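Phosphosugar isomerase (Escherichia coli O6:H1, PDB 5UQI) probably interconverts arabinose-5-phosphate and ribulose-5-phosphate as a sugar isomerase of the SIS family, and is captured here with arabinose-5-phosphate bound. Local coordinates at residues G101-A104 against E105-A108. Sequence-based numbering, arbitrary orientation.
With A5P (arabinose-5-phosphate), chain B.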
loop_
_atom_site.group_PDB
_atom_site.type_symbol
_atom_site.label_atom_id
_atom_site.label_comp_id
_atom_site.label_asym_id
_atom_site.label_seq_id
_atom_site.Cartn_x
_atom_site.Cartn_y
_atom_site.Cartn_z
ATOM N N GLY A 101 2.212 -6.080 -9.815
ATOM C CA GLY A 101 0.831 -6.077 -10.351
ATOM C C GLY A 101 0.532 -7.353 -11.131
ATOM O O GLY A 101 -0.515 -7.438 -11.807
ATOM N N GLU A 102 1.381 -8.375 -10.947
ATOM C CA GLU A 102 1.219 -9.658 -11.650
ATOM C C GLU A 102 1.169 -10.854 -10.706
ATOM O O GLU A 102 1.047 -12.000 -11.165
ATOM C CB GLU A 102 2.348 -9.851 -12.668
ATOM C CG GLU A 102 2.443 -8.750 -13.761
ATOM C CD GLU A 102 1.219 -8.650 -14.644
ATOM O OE1 GLU A 102 0.453 -9.646 -14.734
ATOM O OE2 GLU A 102 0.998 -7.525 -15.236
ATOM N N THR A 103 1.251 -10.593 -9.380
ATOM C CA THR A 103 1.386 -11.714 -8.432
ATOM C C THR A 103 0.175 -12.591 -8.532
ATOM O O THR A 103 -0.914 -12.106 -8.351
ATOM C CB THR A 103 1.466 -11.075 -7.016
ATOM O OG1 THR A 103 2.536 -10.148 -7.051
ATOM C CG2 THR A 103 1.694 -12.155 -5.923
ATOM N N ALA A 104 0.379 -13.893 -8.780
ATOM C CA ALA A 104 -0.738 -14.823 -9.022
ATOM C C ALA A 104 -1.750 -14.824 -7.895
ATOM O O ALA A 104 -2.955 -14.784 -8.102
ATOM C CB ALA A 104 -0.238 -16.236 -9.269
ATOM N N GLU A 105 -1.233 -14.823 -6.654
ATOM C CA GLU A 105 -2.159 -14.862 -5.525
ATOM C C GLU A 105 -3.075 -13.647 -5.447
ATOM O O GLU A 105 -4.220 -13.763 -4.995
ATOM C CB GLU A 105 -1.337 -14.989 -4.194
ATOM C CG GLU A 105 -0.545 -16.289 -4.082
ATOM C CD GLU A 105 0.887 -16.165 -4.580
ATOM O OE1 GLU A 105 1.189 -15.318 -5.495
ATOM O OE2 GLU A 105 1.711 -16.982 -4.148
ATOM N N ILE A 106 -2.611 -12.473 -5.863
ATOM C CA ILE A 106 -3.426 -11.303 -5.785
ATOM C C ILE A 106 -4.405 -11.284 -6.952
ATOM O O ILE A 106 -5.552 -10.958 -6.748
ATOM C CB ILE A 106 -2.558 -10.007 -5.779
ATOM C CG1 ILE A 106 -1.550 -10.035 -4.636
ATOM C CG2 ILE A 106 -3.420 -8.759 -5.730
ATOM C CD1 ILE A 106 -2.270 -10.034 -3.262
ATOM N N LEU A 107 -3.933 -11.675 -8.131
ATOM C CA LEU A 107 -4.924 -11.693 -9.251
ATOM C C LEU A 107 -6.043 -12.698 -8.993
ATOM O O LEU A 107 -7.152 -12.504 -9.534
ATOM C CB LEU A 107 -4.264 -12.076 -10.548
ATOM C CG LEU A 107 -3.111 -11.182 -10.914
ATOM C CD1 LEU A 107 -2.404 -11.640 -12.191
ATOM C CD2 LEU A 107 -3.462 -9.726 -11.113
ATOM N N ALA A 108 -5.746 -13.785 -8.256
ATOM C CA ALA A 108 -6.755 -14.794 -7.930
ATOM C C ALA A 108 -7.925 -14.272 -7.133
ATOM O O ALA A 108 -9.004 -14.879 -7.135
ATOM C CB ALA A 108 -6.104 -15.939 -7.164
HETATM C C1 A5P B . 8.982 -11.454 -2.603
HETATM O O1 A5P B . 9.834 -10.669 -2.655
HETATM C C2 A5P B . 7.790 -11.076 -1.850
HETATM O O2 A5P B . 8.025 -10.749 -0.517
HETATM C C3 A5P B . 7.216 -10.017 -2.689
HETATM O O3 A5P B . 6.759 -8.873 -1.958
HETATM C C4 A5P B . 6.138 -10.935 -3.205
HETATM O O4 A5P B . 6.677 -11.824 -4.167
HETATM C C5 A5P B . 4.976 -10.192 -3.790
HETATM O O5 A5P B . 5.410 -9.508 -4.905
HETATM P P A5P B . 4.457 -8.312 -5.366
HETATM O O1P A5P B . 4.683 -7.088 -4.460
HETATM O O2P A5P B . 4.986 -8.048 -6.872
HETATM O O3P A5P B . 3.091 -8.754 -5.212
#
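Thr103 stands between the sugar phosphate and the side chains of Glu105 and Ile106. From CB outward, the first neighbours are ligand O3P, 3.4 Å from CB, and Ile106 CG1, 4.0 Å from it. The two branches then part. With chi1 at -55°, OG1 swings opposite the carbonyl carbon and toward the ligand, where it donates a hydrogen bond to O3P of arabinose-5-phosphate; at 2.4 Å from OG1 to O3P the modelled distance is very short, so its exact length deserves caution. Ser98 OG is a further hydrogen-bond partner of this hydroxyl. CG2, anti to the backbone N, meets Glu105 OE1 at 3.2 Å and stays near the phosphate as well. That carboxylate gets there because the Glu105 chain bends at chi2 (93°) and folds back across the threonine.

Thr103 occupies the N-cap position of helix 104-107, the short helix that follows strand 93-97 in the parallel sheet of the SIS domain. Its side chain makes no capping bond; OG1 is turned to the phosphate and Ser98, and the first turn is closed by main chain: Leu107 N reaches Thr103 O at 3.1 Å in a nearly straight bond (168°), Ile106 N adds a weak one to the same oxygen, and Ala108 N bonds to Ala104 O.

Leu107 packs back over the incoming loop. CG sits 3.5 Å from Thr103 O, CD1 is 3.6 Å from Glu102 O, and CD2 lies near Gly101 O, while Leu131 of helix 130-134 also touches this side chain. Glu102 OE1 is hydrogen-bonded to Ser130 OG at the start of that same helix, and Ile106, buried, leans on Val51 and Leu131.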